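Local atomic coordinates of (2Z,6E)-hedycaryol synthase (Kitasatospora setae, PDB entry 4MC3), a protein that catalyses the magnesium-dependent 1,11-cyclisation of (2E,6E)-farnesyl diphosphate, with addition of water and release of diphosphate, to give (2Z,6E)-hedycaryol. Residues F4-F9 with N221-V226; P14-P19 with V299-S304; G71-A76 with G124-E129. All coordinates share one frame; numbering follows the deposited sequence.

How the interactions relate
Interactions 1 and 2 both lay the extended N-terminal segment ahead of helix 21-35 along the all-helical class I terpene cyclase fold: residues 4-9 meet the end of helix 204-225, whereas residues 14-19 meet helix 286-309. Their centres are 20 Å apart. Interaction 3 joins two helices, 65-84 and 118-131, and its centre lies 31 Å from that of interaction 1, across the centre of the chain, and 22 Å from that of interaction 2. Bound nerolidol touches Asn221 of interaction 1 and Ile75 of interaction 3, while the side chain of Ser304 in interaction 2 stays about 12 Å from it. No two contacts touch.

Interaction 1: residues F4-F9 with N221-V226; sequences FEIPDF and NDVFSV
Val223 and Phe224, in the NXXXSXXXE motif at the end of helix 204-225, pack against Phe4, Ile6, Pro7 and Phe9 of the extended N-terminal segment; the motif is presumed to bind magnesium. Val223 is the buried residue of the contact. Its CG1 lies 3.7 Å from Ile6 CD1, the two side chains running past each other in opposite directions, and CD of Pro7 reaches toward the same methyl. Its other methyl, CG2, touches CZ of Phe9 at the edge of that ring. A branched aliphatic residue suits this place because its two methyls serve different neighbours.

Ile6 also divides its branches. With CG1 beside the backbone N and opposite the carbonyl carbon (chi1 -70°), CD1 lies over one face of the Phe224 ring, while CG2 meets the ring atom CZ of Phe224 at 3.8 Å. Cut back to an alanine, Ile6 would probably leave the Phe224 ring face without its methyl, open a gap beside Val223 CG1, and let the ring turn more easily. CE1 of Phe224 approaches CE2 of Phe9 at 4.0 Å, and CB of Pro7 rests on one face of the Phe9 ring.

At the other end, the Phe4 ring turns its edge to the carbonyl O of Val223, CZ of Phe4 standing 3.6 Å from it, and CE2 of Phe4 is 3.8 Å from CG1 of Val226. No hydrogen bond joins the segments.

The polar residues of the motif serve other partners. Asp222 forms a salt bridge with Arg175, and the OG of Ser225 donates to Asn221 O at 2.9 Å, from above the carbonyl plane. Asn221 touches the bound nerolidol. Asn221 and Ser225 probably bind one of the three magnesium ions, as in related cyclases, through the NSE motif of the class I fold.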
ATOM      1  N   PHE A   4      21.132  -9.018  14.970  1.00 74.41           N
ATOM      2  CA  PHE A   4      20.670  -7.743  15.588  1.00 64.98           C
ATOM      3  C   PHE A   4      19.362  -7.946  16.356  1.00 60.75           C
ATOM      4  O   PHE A   4      18.611  -8.887  16.073  1.00 65.07           O
ATOM      5  CB  PHE A   4      20.527  -6.644  14.514  1.00 61.86           C
ATOM      6  CG  PHE A   4      19.270  -6.743  13.685  1.00 54.06           C
ATOM      7  CD1 PHE A   4      18.092  -6.128  14.104  1.00 48.69           C
ATOM      8  CD2 PHE A   4      19.262  -7.426  12.480  1.00 48.98           C
ATOM      9  CE1 PHE A   4      16.933  -6.208  13.343  1.00 55.94           C
ATOM     10  CE2 PHE A   4      18.101  -7.511  11.713  1.00 52.43           C
ATOM     11  CZ  PHE A   4      16.936  -6.899  12.139  1.00 45.64           C
ATOM     12  N   GLU A   5      19.089  -7.060  17.314  1.00 55.76           N
ATOM     13  CA  GLU A   5      17.855  -7.102  18.097  1.00 58.28           C
ATOM     14  C   GLU A   5      16.789  -6.217  17.458  1.00 58.22           C
ATOM     15  O   GLU A   5      16.932  -4.999  17.394  1.00 57.26           O
ATOM     16  CB  GLU A   5      18.113  -6.625  19.523  1.00 71.71           C
ATOM     17  CG  GLU A   5      19.071  -7.517  20.295  1.00 87.15           C
ATOM     18  CD  GLU A   5      19.447  -6.941  21.643  1.00 87.04           C
ATOM     19  OE1 GLU A   5      18.587  -6.299  22.287  1.00103.34           O
ATOM     20  OE2 GLU A   5      20.607  -7.138  22.061  1.00 89.95           O
ATOM     21  N   ILE A   6      15.727  -6.852  16.979  1.00 51.94           N
ATOM     22  CA  ILE A   6      14.592  -6.159  16.385  1.00 46.89           C
ATOM     23  C   ILE A   6      13.995  -5.199  17.399  1.00 49.80           C
ATOM     24  O   ILE A   6      13.681  -5.614  18.495  1.00 53.12           O
ATOM     25  CB  ILE A   6      13.488  -7.165  15.984  1.00 63.25           C
ATOM     26  CG1 ILE A   6      13.929  -8.008  14.785  1.00 70.13           C
ATOM     27  CG2 ILE A   6      12.171  -6.457  15.675  1.00 69.02           C
ATOM     28  CD1 ILE A   6      13.779  -7.310  13.450  1.00 73.46           C
ATOM     29  N   PRO A   7      13.812  -3.921  17.031  1.00 51.02           N
ATOM     30  CA  PRO A   7      13.187  -2.995  17.978  1.00 49.87           C
ATOM     31  C   PRO A   7      11.814  -3.481  18.477  1.00 48.86           C
ATOM     32  O   PRO A   7      11.130  -4.255  17.802  1.00 42.64           O
ATOM     33  CB  PRO A   7      13.043  -1.698  17.172  1.00 46.04           C
ATOM     34  CG  PRO A   7      14.092  -1.795  16.116  1.00 50.61           C
ATOM     35  CD  PRO A   7      14.166  -3.253  15.762  1.00 45.61           C
ATOM     36  N   ASP A   8      11.433  -3.037  19.666  1.00 50.32           N
ATOM     37  CA  ASP A   8      10.143  -3.407  20.242  1.00 58.27           C
ATOM     38  C   ASP A   8       9.168  -2.347  19.791  1.00 48.40           C
ATOM     39  O   ASP A   8       8.792  -1.472  20.549  1.00 57.53           O
ATOM     40  CB  ASP A   8      10.202  -3.490  21.782  1.00 69.20           C
ATOM     41  CG  ASP A   8      10.586  -4.870  22.275  1.00 82.30           C
ATOM     42  OD1 ASP A   8       9.763  -5.801  22.116  1.00 94.70           O
ATOM     43  OD2 ASP A   8      11.704  -5.020  22.823  1.00 86.21           O
ATOM     44  N   PHE A   9       8.765  -2.425  18.532  1.00 42.96           N
ATOM     45  CA  PHE A   9       7.965  -1.364  17.939  1.00 37.36           C
ATOM     46  C   PHE A   9       6.657  -1.335  18.659  1.00 38.32           C
ATOM     47  O   PHE A   9       6.063  -2.390  18.872  1.00 43.06           O
ATOM     48  CB  PHE A   9       7.671  -1.650  16.465  1.00 38.83           C
ATOM     49  CG  PHE A   9       8.875  -1.605  15.570  1.00 33.29           C
ATOM     50  CD1 PHE A   9       9.551  -0.414  15.351  1.00 31.83           C
ATOM     51  CD2 PHE A   9       9.301  -2.748  14.891  1.00 35.72           C
ATOM     52  CE1 PHE A   9      10.637  -0.368  14.480  1.00 32.11           C
ATOM     53  CE2 PHE A   9      10.386  -2.696  14.029  1.00 32.74           C
ATOM     54  CZ  PHE A   9      11.044  -1.499  13.819  1.00 33.02           C
ATOM     55  N   ASN A 221       8.580  -2.845   7.702  1.00 22.68           N
ATOM     56  CA  ASN A 221       8.813  -3.918   6.705  1.00 21.26           C
ATOM     57  C   ASN A 221      10.310  -4.052   6.392  1.00 25.09           C
ATOM     58  O   ASN A 221      10.822  -5.156   6.382  1.00 27.37           O
ATOM     59  CB  ASN A 221       7.963  -3.742   5.433  1.00 23.73           C
ATOM     60  CG  ASN A 221       8.257  -4.769   4.342  1.00 38.37           C
ATOM     61  OD1 ASN A 221       9.202  -4.613   3.564  1.00 45.89           O
ATOM     62  ND2 ASN A 221       7.414  -5.800   4.243  1.00 41.56           N
ATOM     63  N   ASP A 222      11.011  -2.941   6.198  1.00 23.06           N
ATOM     64  CA  ASP A 222      12.424  -2.967   5.843  1.00 24.56           C
ATOM     65  C   ASP A 222      13.226  -3.651   6.962  1.00 26.13           C
ATOM     66  O   ASP A 222      14.129  -4.442   6.693  1.00 27.82           O
ATOM     67  CB  ASP A 222      12.981  -1.556   5.595  1.00 23.31           C
ATOM     68  CG  ASP A 222      12.596  -0.958   4.274  1.00 24.49           C
ATOM     69  OD1 ASP A 222      11.815  -1.535   3.496  1.00 22.56           O
ATOM     70  OD2 ASP A 222      13.105   0.168   3.993  1.00 25.03           O
ATOM     71  N   VAL A 223      12.918  -3.317   8.203  1.00 24.80           N
ATOM     72  CA  VAL A 223      13.638  -3.895   9.338  1.00 25.52           C
ATOM     73  C   VAL A 223      13.431  -5.411   9.419  1.00 30.25           C
ATOM     74  O   VAL A 223      14.397  -6.170   9.635  1.00 32.42           O
ATOM     75  CB  VAL A 223      13.266  -3.206  10.662  1.00 26.78           C
ATOM     76  CG1 VAL A 223      13.849  -3.937  11.868  1.00 28.98           C
ATOM     77  CG2 VAL A 223      13.715  -1.741  10.659  1.00 25.04           C
ATOM     78  N   PHE A 224      12.185  -5.838   9.265  1.00 28.53           N
ATOM     79  CA  PHE A 224      11.858  -7.286   9.209  1.00 31.33           C
ATOM     80  C   PHE A 224      12.366  -8.031   7.967  1.00 33.61           C
ATOM     81  O   PHE A 224      12.447  -9.249   7.988  1.00 43.95           O
ATOM     82  CB  PHE A 224      10.358  -7.543   9.416  1.00 31.50           C
ATOM     83  CG  PHE A 224       9.904  -7.366  10.849  1.00 39.02           C
ATOM     84  CD1 PHE A 224       9.252  -6.223  11.277  1.00 34.77           C
ATOM     85  CD2 PHE A 224      10.133  -8.379  11.783  1.00 47.78           C
ATOM     86  CE1 PHE A 224       8.837  -6.071  12.604  1.00 43.77           C
ATOM     87  CE2 PHE A 224       9.730  -8.233  13.110  1.00 55.01           C
ATOM     88  CZ  PHE A 224       9.086  -7.074  13.519  1.00 52.06           C
ATOM     89  N   SER A 225      12.705  -7.299   6.908  1.00 30.84           N
ATOM     90  CA  SER A 225      13.128  -7.828   5.629  1.00 32.85           C
ATOM     91  C   SER A 225      14.639  -7.922   5.483  1.00 41.78           C
ATOM     92  O   SER A 225      15.120  -8.622   4.589  1.00 44.73           O
ATOM     93  CB  SER A 225      12.620  -6.906   4.502  1.00 37.10           C
ATOM     94  OG  SER A 225      11.261  -7.113   4.266  1.00 55.59           O
ATOM     95  N   VAL A 226      15.391  -7.225   6.326  1.00 36.54           N
ATOM     96  CA  VAL A 226      16.823  -7.001   6.030  1.00 41.48           C
ATOM     97  C   VAL A 226      17.630  -8.237   6.359  1.00 60.40           C
ATOM     98  O   VAL A 226      18.196  -8.841   5.459  1.00 72.66           O
ATOM     99  CB  VAL A 226      17.368  -5.748   6.751  1.00 37.96           C
ATOM    100  CG1 VAL A 226      17.575  -5.999   8.227  1.00 40.89           C
ATOM    101  CG2 VAL A 226      18.639  -5.244   6.093  1.00 38.47           C
TER

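Interaction 2: residues P14-P19 with V299-S304; sequences PLECNP and VAANLS
Residues 14-18 run as extended chain past helix 286-309, coming nearest where the CA atoms of Leu15 and Ser304 are 5.6 Å apart. A turn back along the helix from Ser304, the CA of Ala301 lies 6.4 Å from the CA of Pro14. No direct hydrogen bond joins the two segments. A water stands between them instead: it accepts from Glu16 N at 2.9 Å, and Ala301 O at 2.8 Å and Pro14 O at 3.2 Å lie within hydrogen-bonding distance of it as possible acceptors. Such small residues as Ala301 and Ser304 suit the helix face that the loop approaches, and the carbonyl O of Pro14 sits 4.0 Å from Ser304 CB. The contact joins the chain leading to helix 21-35 to helix 286-309, the last helix of the alpha-helical terpene cyclase fold. The side chain of Leu15, whose chi1 of 177° swings CG away from the backbone N, brings CD1 to 3.9 Å from Ser304 O and also touches Tyr58 of helix 52-59. Glu16 lays its carboxylate carbon CD 4.3 Å from the methyl CB of Ala301, while its OE1 forms a salt bridge with Arg62. The hydroxyl OG of Ser304 is hydrogen-bonded to Phe13 O.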
ATOM      1  N   PRO A  14      -5.640   0.533  18.236  1.00 27.77           N
ATOM      2  CA  PRO A  14      -6.096  -0.831  18.368  1.00 30.79           C
ATOM      3  C   PRO A  14      -5.819  -1.688  17.130  1.00 26.03           C
ATOM      4  O   PRO A  14      -5.800  -1.169  15.989  1.00 29.44           O
ATOM      5  CB  PRO A  14      -7.605  -0.688  18.654  1.00 32.49           C
ATOM      6  CG  PRO A  14      -7.755   0.682  19.219  1.00 36.02           C
ATOM      7  CD  PRO A  14      -6.703   1.515  18.514  1.00 33.77           C
ATOM      8  N   LEU A  15      -5.592  -2.973  17.380  1.00 27.23           N
ATOM      9  CA  LEU A  15      -5.425  -3.952  16.330  1.00 23.32           C
ATOM     10  C   LEU A  15      -6.807  -4.423  15.892  1.00 25.76           C
ATOM     11  O   LEU A  15      -7.509  -5.046  16.639  1.00 26.67           O
ATOM     12  CB  LEU A  15      -4.572  -5.146  16.762  1.00 27.74           C
ATOM     13  CG  LEU A  15      -4.408  -6.264  15.753  1.00 29.01           C
ATOM     14  CD1 LEU A  15      -3.582  -5.728  14.593  1.00 29.63           C
ATOM     15  CD2 LEU A  15      -3.720  -7.476  16.350  1.00 32.95           C
ATOM     16  N   GLU A  16      -7.174  -4.132  14.643  1.00 23.12           N
ATOM     17  CA  GLU A  16      -8.468  -4.468  14.026  1.00 23.68           C
ATOM     18  C   GLU A  16      -8.282  -5.432  12.836  1.00 22.38           C
ATOM     19  O   GLU A  16      -7.294  -5.334  12.108  1.00 24.48           O
ATOM     20  CB  GLU A  16      -9.171  -3.205  13.506  1.00 23.56           C
ATOM     21  CG  GLU A  16      -9.387  -2.136  14.526  1.00 24.81           C
ATOM     22  CD  GLU A  16     -10.061  -0.897  13.984  1.00 26.27           C
ATOM     23  OE1 GLU A  16     -10.720  -0.902  12.920  1.00 30.94           O
ATOM     24  OE2 GLU A  16     -10.020   0.100  14.695  1.00 27.91           O
ATOM     25  N   CYS A  17      -9.210  -6.352  12.653  1.00 24.27           N
ATOM     26  CA  CYS A  17      -9.138  -7.326  11.587  1.00 24.26           C
ATOM     27  C   CYS A  17     -10.560  -7.516  11.064  1.00 26.43           C
ATOM     28  O   CYS A  17     -11.532  -7.434  11.795  1.00 29.24           O
ATOM     29  CB  CYS A  17      -8.527  -8.651  12.033  1.00 30.16           C
ATOM     30  SG  CYS A  17      -7.983  -9.746  10.690  1.00 36.39           S
ATOM     31  N   ASN A  18     -10.702  -7.701   9.752  1.00 21.78           N
ATOM     32  CA  ASN A  18     -12.030  -7.796   9.211  1.00 22.49           C
ATOM     33  C   ASN A  18     -12.739  -9.122   9.547  1.00 26.28           C
ATOM     34  O   ASN A  18     -12.184 -10.185   9.304  1.00 28.04           O
ATOM     35  CB  ASN A  18     -11.940  -7.663   7.682  1.00 20.68           C
ATOM     36  CG  ASN A  18     -13.262  -7.316   7.082  1.00 22.43           C
ATOM     37  OD1 ASN A  18     -14.203  -8.097   7.192  1.00 24.82           O
ATOM     38  ND2 ASN A  18     -13.387  -6.122   6.496  1.00 21.34           N
ATOM     39  N   PRO A  19     -13.979  -9.052  10.090  1.00 24.06           N
ATOM     40  CA  PRO A  19     -14.729 -10.272  10.433  1.00 30.03           C
ATOM     41  C   PRO A  19     -15.131 -11.130   9.211  1.00 29.08           C
ATOM     42  O   PRO A  19     -15.518 -12.313   9.367  1.00 31.88           O
ATOM     43  CB  PRO A  19     -15.977  -9.706  11.107  1.00 30.04           C
ATOM     44  CG  PRO A  19     -16.102  -8.302  10.711  1.00 32.15           C
ATOM     45  CD  PRO A  19     -14.738  -7.807  10.397  1.00 28.30           C
ATOM     46  N   VAL A 299      -6.262   4.388   8.258  1.00 19.85           N
ATOM     47  CA  VAL A 299      -4.842   4.591   7.973  1.00 18.90           C
ATOM     48  C   VAL A 299      -4.058   4.307   9.268  1.00 19.27           C
ATOM     49  O   VAL A 299      -3.133   3.470   9.290  1.00 21.03           O
ATOM     50  CB  VAL A 299      -4.514   5.987   7.421  1.00 21.46           C
ATOM     51  CG1 VAL A 299      -3.008   6.218   7.386  1.00 24.26           C
ATOM     52  CG2 VAL A 299      -5.170   6.214   6.076  1.00 23.16           C
ATOM     53  N   ALA A 300      -4.494   4.915  10.378  1.00 21.88           N
ATOM     54  CA  ALA A 300      -3.839   4.660  11.658  1.00 22.24           C
ATOM     55  C   ALA A 300      -3.866   3.172  12.112  1.00 23.06           C
ATOM     56  O   ALA A 300      -2.847   2.642  12.534  1.00 23.19           O
ATOM     57  CB  ALA A 300      -4.434   5.545  12.717  1.00 25.87           C
ATOM     58  N   ALA A 301      -5.027   2.523  11.996  1.00 21.13           N
ATOM     59  CA  ALA A 301      -5.168   1.103  12.300  1.00 23.17           C
ATOM     60  C   ALA A 301      -4.145   0.315  11.574  1.00 21.80           C
ATOM     61  O   ALA A 301      -3.628  -0.633  12.108  1.00 22.95           O
ATOM     62  CB  ALA A 301      -6.571   0.601  11.932  1.00 24.31           C
ATOM     63  N   ASN A 302      -3.881   0.661  10.305  1.00 20.08           N
ATOM     64  CA  ASN A 302      -2.929  -0.123   9.515  1.00 19.02           C
ATOM     65  C   ASN A 302      -1.505  -0.113  10.090  1.00 17.88           C
ATOM     66  O   ASN A 302      -0.753  -1.070   9.851  1.00 20.85           O
ATOM     67  CB  ASN A 302      -2.906   0.392   8.064  1.00 18.88           C
ATOM     68  CG  ASN A 302      -3.887  -0.310   7.199  1.00 19.86           C
ATOM     69  OD1 ASN A 302      -5.111   0.037   7.160  1.00 23.71           O
ATOM     70  ND2 ASN A 302      -3.410  -1.316   6.534  1.00 19.16           N
ATOM     71  N   LEU A 303      -1.136   0.940  10.810  1.00 20.62           N
ATOM     72  CA  LEU A 303       0.208   0.880  11.459  1.00 20.24           C
ATOM     73  C   LEU A 303       0.311  -0.304  12.462  1.00 22.08           C
ATOM     74  O   LEU A 303       1.299  -1.028  12.489  1.00 22.40           O
ATOM     75  CB  LEU A 303       0.549   2.188  12.128  1.00 20.59           C
ATOM     76  CG  LEU A 303       1.092   3.309  11.218  1.00 21.95           C
ATOM     77  CD1 LEU A 303       0.116   3.842  10.178  1.00 23.48           C
ATOM     78  CD2 LEU A 303       1.629   4.450  12.086  1.00 25.54           C
ATOM     79  N   SER A 304      -0.761  -0.565  13.204  1.00 21.99           N
ATOM     80  CA  SER A 304      -0.818  -1.734  14.105  1.00 24.04           C
ATOM     81  C   SER A 304      -0.990  -3.015  13.345  1.00 22.52           C
ATOM     82  O   SER A 304      -0.267  -3.974  13.585  1.00 25.58           O
ATOM     83  CB  SER A 304      -1.967  -1.585  15.103  1.00 24.79           C
ATOM     84  OG  SER A 304      -1.630  -0.579  16.035  1.00 29.84           O
TER
HETATM   85  O   HOH W   1      -5.310  -2.562  13.146  1.00 26.77           O

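Interaction 3: residues G71-A76 with G124-E129; sequences GLKWIA and GALWQE
Leu126 presses over the indole of Trp74 where two helices of the class I terpene cyclase alpha-helical fold, 65-84 and 118-131, run nearly antiparallel. Their short segments make an angle of 157° and approach to 11.2 Å between axes, a spacing wide enough for large side chains to lie between the backbones.

The tight part is the CH-pi contact. CD2 of Leu126 stands 3.5 Å from the centroid of the five-membered ring of Trp74, only 7° off the ring normal, so the methyl sits squarely over the face. CG of Leu126 also approaches NE1 of Trp74. Leucine suits the place because, with CG trans to the main-chain nitrogen (chi1 -178°), it sends one methyl onto the indole and the other, CD1, against CB of Lys73 at 4.0 Å. The indole NH of Trp74 is hydrogen-bonded to Thr130 OG1, which fixes how the ring is turned, and Phe142 and Phe146 meet that ring edge-to-face. Farther out, CZ2 of Trp74 comes to the edge of the Trp127 ring, at CE3, 4.0 Å away. The Trp74 side chain lies about 8 Å from both the bound nerolidol and Phe149, whose role in stabilising the cation at C-11 is established, consistent with a place in the packing layer behind the pocket.

The other side of the contact is polar and looser. Both long chains are extended beyond CG, so that the aliphatic part of Lys73 flanks Leu126 while its ammonium reaches the carboxylate of Glu129. The salt bridge they form is long, 3.8 Å from NZ of Lys73 to OE2 of Glu129. A water bridges the two charged groups, accepting from Lys73 NZ at 2.8 Å and donating to Glu129 OE1 at 2.6 Å.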
ATOM      1  N   GLY A  71     -10.924  -5.705  -2.768  1.00 16.69           N
ATOM      2  CA  GLY A  71      -9.541  -5.438  -2.301  1.00 17.92           C
ATOM      3  C   GLY A  71      -8.645  -6.674  -2.367  1.00 15.59           C
ATOM      4  O   GLY A  71      -7.480  -6.622  -2.780  1.00 16.48           O
ATOM      5  N   LEU A  72      -9.183  -7.832  -1.977  1.00 17.30           N
ATOM      6  CA  LEU A  72      -8.381  -9.064  -2.014  1.00 17.96           C
ATOM      7  C   LEU A  72      -8.017  -9.448  -3.476  1.00 16.69           C
ATOM      8  O   LEU A  72      -6.946 -10.001  -3.716  1.00 19.50           O
ATOM      9  CB  LEU A  72      -9.101 -10.220  -1.355  1.00 20.08           C
ATOM     10  CG  LEU A  72      -9.335 -10.195   0.140  1.00 22.97           C
ATOM     11  CD1 LEU A  72      -9.768 -11.566   0.638  1.00 25.38           C
ATOM     12  CD2 LEU A  72      -8.130  -9.666   0.855  1.00 26.40           C
ATOM     13  N   LYS A  73      -8.918  -9.176  -4.444  1.00 18.02           N
ATOM     14  CA  LYS A  73      -8.585  -9.406  -5.846  1.00 18.22           C
ATOM     15  C   LYS A  73      -7.363  -8.557  -6.266  1.00 17.77           C
ATOM     16  O   LYS A  73      -6.447  -9.053  -6.912  1.00 18.67           O
ATOM     17  CB  LYS A  73      -9.802  -9.108  -6.765  1.00 19.21           C
ATOM     18  CG  LYS A  73     -10.963 -10.087  -6.530  1.00 20.90           C
ATOM     19  CD  LYS A  73     -12.143  -9.756  -7.407  1.00 24.36           C
ATOM     20  CE  LYS A  73     -13.294 -10.685  -7.121  1.00 28.03           C
ATOM     21  NZ  LYS A  73     -14.536 -10.244  -7.862  1.00 31.99           N
ATOM     22  N   TRP A  74      -7.361  -7.283  -5.860  1.00 15.89           N
ATOM     23  CA  TRP A  74      -6.190  -6.432  -6.138  1.00 16.66           C
ATOM     24  C   TRP A  74      -4.912  -6.953  -5.493  1.00 17.16           C
ATOM     25  O   TRP A  74      -3.840  -6.921  -6.113  1.00 17.87           O
ATOM     26  CB  TRP A  74      -6.506  -4.970  -5.765  1.00 15.93           C
ATOM     27  CG  TRP A  74      -7.346  -4.280  -6.739  1.00 14.86           C
ATOM     28  CD1 TRP A  74      -8.678  -4.169  -6.711  1.00 16.63           C
ATOM     29  CD2 TRP A  74      -6.917  -3.656  -7.948  1.00 15.54           C
ATOM     30  NE1 TRP A  74      -9.140  -3.486  -7.823  1.00 16.00           N
ATOM     31  CE2 TRP A  74      -8.056  -3.144  -8.589  1.00 16.77           C
ATOM     32  CE3 TRP A  74      -5.668  -3.422  -8.522  1.00 15.83           C
ATOM     33  CZ2 TRP A  74      -7.992  -2.503  -9.847  1.00 15.76           C
ATOM     34  CZ3 TRP A  74      -5.589  -2.787  -9.726  1.00 17.36           C
ATOM     35  CH2 TRP A  74      -6.729  -2.327 -10.392  1.00 17.59           C
ATOM     36  N   ILE A  75      -4.997  -7.381  -4.239  1.00 17.02           N
ATOM     37  CA  ILE A  75      -3.797  -7.928  -3.571  1.00 17.80           C
ATOM     38  C   ILE A  75      -3.307  -9.217  -4.241  1.00 19.96           C
ATOM     39  O   ILE A  75      -2.117  -9.381  -4.474  1.00 21.49           O
ATOM     40  CB  ILE A  75      -4.045  -8.111  -2.074  1.00 18.80           C
ATOM     41  CG1 ILE A  75      -4.241  -6.738  -1.383  1.00 20.52           C
ATOM     42  CG2 ILE A  75      -2.908  -8.891  -1.465  1.00 22.93           C
ATOM     43  CD1 ILE A  75      -4.580  -6.856   0.104  1.00 21.88           C
ATOM     44  N   ALA A  76      -4.227 -10.104  -4.591  1.00 19.36           N
ATOM     45  CA  ALA A  76      -3.823 -11.337  -5.273  1.00 20.74           C
ATOM     46  C   ALA A  76      -3.186 -11.045  -6.616  1.00 22.69           C
ATOM     47  O   ALA A  76      -2.175 -11.653  -6.975  1.00 23.26           O
ATOM     48  CB  ALA A  76      -5.026 -12.234  -5.459  1.00 23.21           C
ATOM     49  N   GLY A 124      -6.669  -5.468 -16.681  1.00 21.31           N
ATOM     50  CA  GLY A 124      -7.570  -4.614 -17.409  1.00 23.86           C
ATOM     51  C   GLY A 124      -9.018  -4.902 -17.043  1.00 23.63           C
ATOM     52  O   GLY A 124      -9.797  -3.984 -16.940  1.00 22.81           O
ATOM     53  N   ALA A 125      -9.377  -6.179 -16.814  1.00 21.07           N
ATOM     54  CA  ALA A 125     -10.760  -6.537 -16.513  1.00 19.61           C
ATOM     55  C   ALA A 125     -11.107  -6.052 -15.075  1.00 20.22           C
ATOM     56  O   ALA A 125     -12.199  -5.573 -14.775  1.00 21.23           O
ATOM     57  CB  ALA A 125     -11.023  -8.047 -16.725  1.00 23.94           C
ATOM     58  N   LEU A 126     -10.156  -6.258 -14.165  1.00 20.29           N
ATOM     59  CA  LEU A 126     -10.344  -5.897 -12.762  1.00 17.32           C
ATOM     60  C   LEU A 126     -10.504  -4.370 -12.678  1.00 16.32           C
ATOM     61  O   LEU A 126     -11.342  -3.848 -11.945  1.00 17.89           O
ATOM     62  CB  LEU A 126      -9.210  -6.377 -11.882  1.00 18.66           C
ATOM     63  CG  LEU A 126      -9.374  -6.073 -10.386  1.00 18.71           C
ATOM     64  CD1 LEU A 126     -10.643  -6.701  -9.807  1.00 21.23           C
ATOM     65  CD2 LEU A 126      -8.165  -6.568  -9.611  1.00 19.74           C
ATOM     66  N   TRP A 127      -9.701  -3.634 -13.425  1.00 17.84           N
ATOM     67  CA  TRP A 127      -9.867  -2.174 -13.473  1.00 16.18           C
ATOM     68  C   TRP A 127     -11.210  -1.760 -14.036  1.00 19.94           C
ATOM     69  O   TRP A 127     -11.846  -0.872 -13.480  1.00 19.13           O
ATOM     70  CB  TRP A 127      -8.681  -1.482 -14.180  1.00 16.97           C
ATOM     71  CG  TRP A 127      -8.862   0.007 -14.281  1.00 18.15           C
ATOM     72  CD1 TRP A 127      -8.953   0.734 -15.433  1.00 22.49           C
ATOM     73  CD2 TRP A 127      -9.079   0.924 -13.201  1.00 18.96           C
ATOM     74  NE1 TRP A 127      -9.175   2.056 -15.103  1.00 24.64           N
ATOM     75  CE2 TRP A 127      -9.303   2.177 -13.756  1.00 21.11           C
ATOM     76  CE3 TRP A 127      -9.154   0.787 -11.827  1.00 20.81           C
ATOM     77  CZ2 TRP A 127      -9.543   3.298 -12.959  1.00 21.62           C
ATOM     78  CZ3 TRP A 127      -9.391   1.891 -11.038  1.00 21.18           C
ATOM     79  CH2 TRP A 127      -9.620   3.123 -11.620  1.00 21.11           C
ATOM     80  N   GLN A 128     -11.662  -2.400 -15.116  1.00 18.85           N
ATOM     81  CA  GLN A 128     -12.995  -2.094 -15.619  1.00 20.99           C
ATOM     82  C   GLN A 128     -14.067  -2.244 -14.540  1.00 21.72           C
ATOM     83  O   GLN A 128     -14.956  -1.347 -14.381  1.00 23.99           O
ATOM     84  CB  GLN A 128     -13.353  -2.935 -16.866  1.00 23.01           C
ATOM     85  CG  GLN A 128     -14.699  -2.524 -17.525  1.00 33.03           C
ATOM     86  CD  GLN A 128     -15.992  -3.090 -16.888  1.00 36.69           C
ATOM     87  OE1 GLN A 128     -15.997  -4.053 -16.076  1.00 41.69           O
ATOM     88  NE2 GLN A 128     -17.120  -2.479 -17.260  1.00 41.81           N
ATOM     89  N   GLU A 129     -14.026  -3.333 -13.801  1.00 21.27           N
ATOM     90  CA  GLU A 129     -14.986  -3.601 -12.720  1.00 21.05           C
ATOM     91  C   GLU A 129     -14.885  -2.571 -11.590  1.00 21.63           C
ATOM     92  O   GLU A 129     -15.873  -2.105 -11.042  1.00 24.23           O
ATOM     93  CB  GLU A 129     -14.819  -5.026 -12.192  1.00 23.48           C
ATOM     94  CG  GLU A 129     -15.622  -5.341 -10.917  1.00 31.72           C
ATOM     95  CD  GLU A 129     -15.396  -6.734 -10.312  1.00 40.41           C
ATOM     96  OE1 GLU A 129     -14.540  -7.534 -10.797  1.00 43.24           O
ATOM     97  OE2 GLU A 129     -16.100  -7.038  -9.301  1.00 46.98           O
TER
HETATM   98  O   HOH W   2     -14.628 -10.080 -10.661  1.00 37.83           O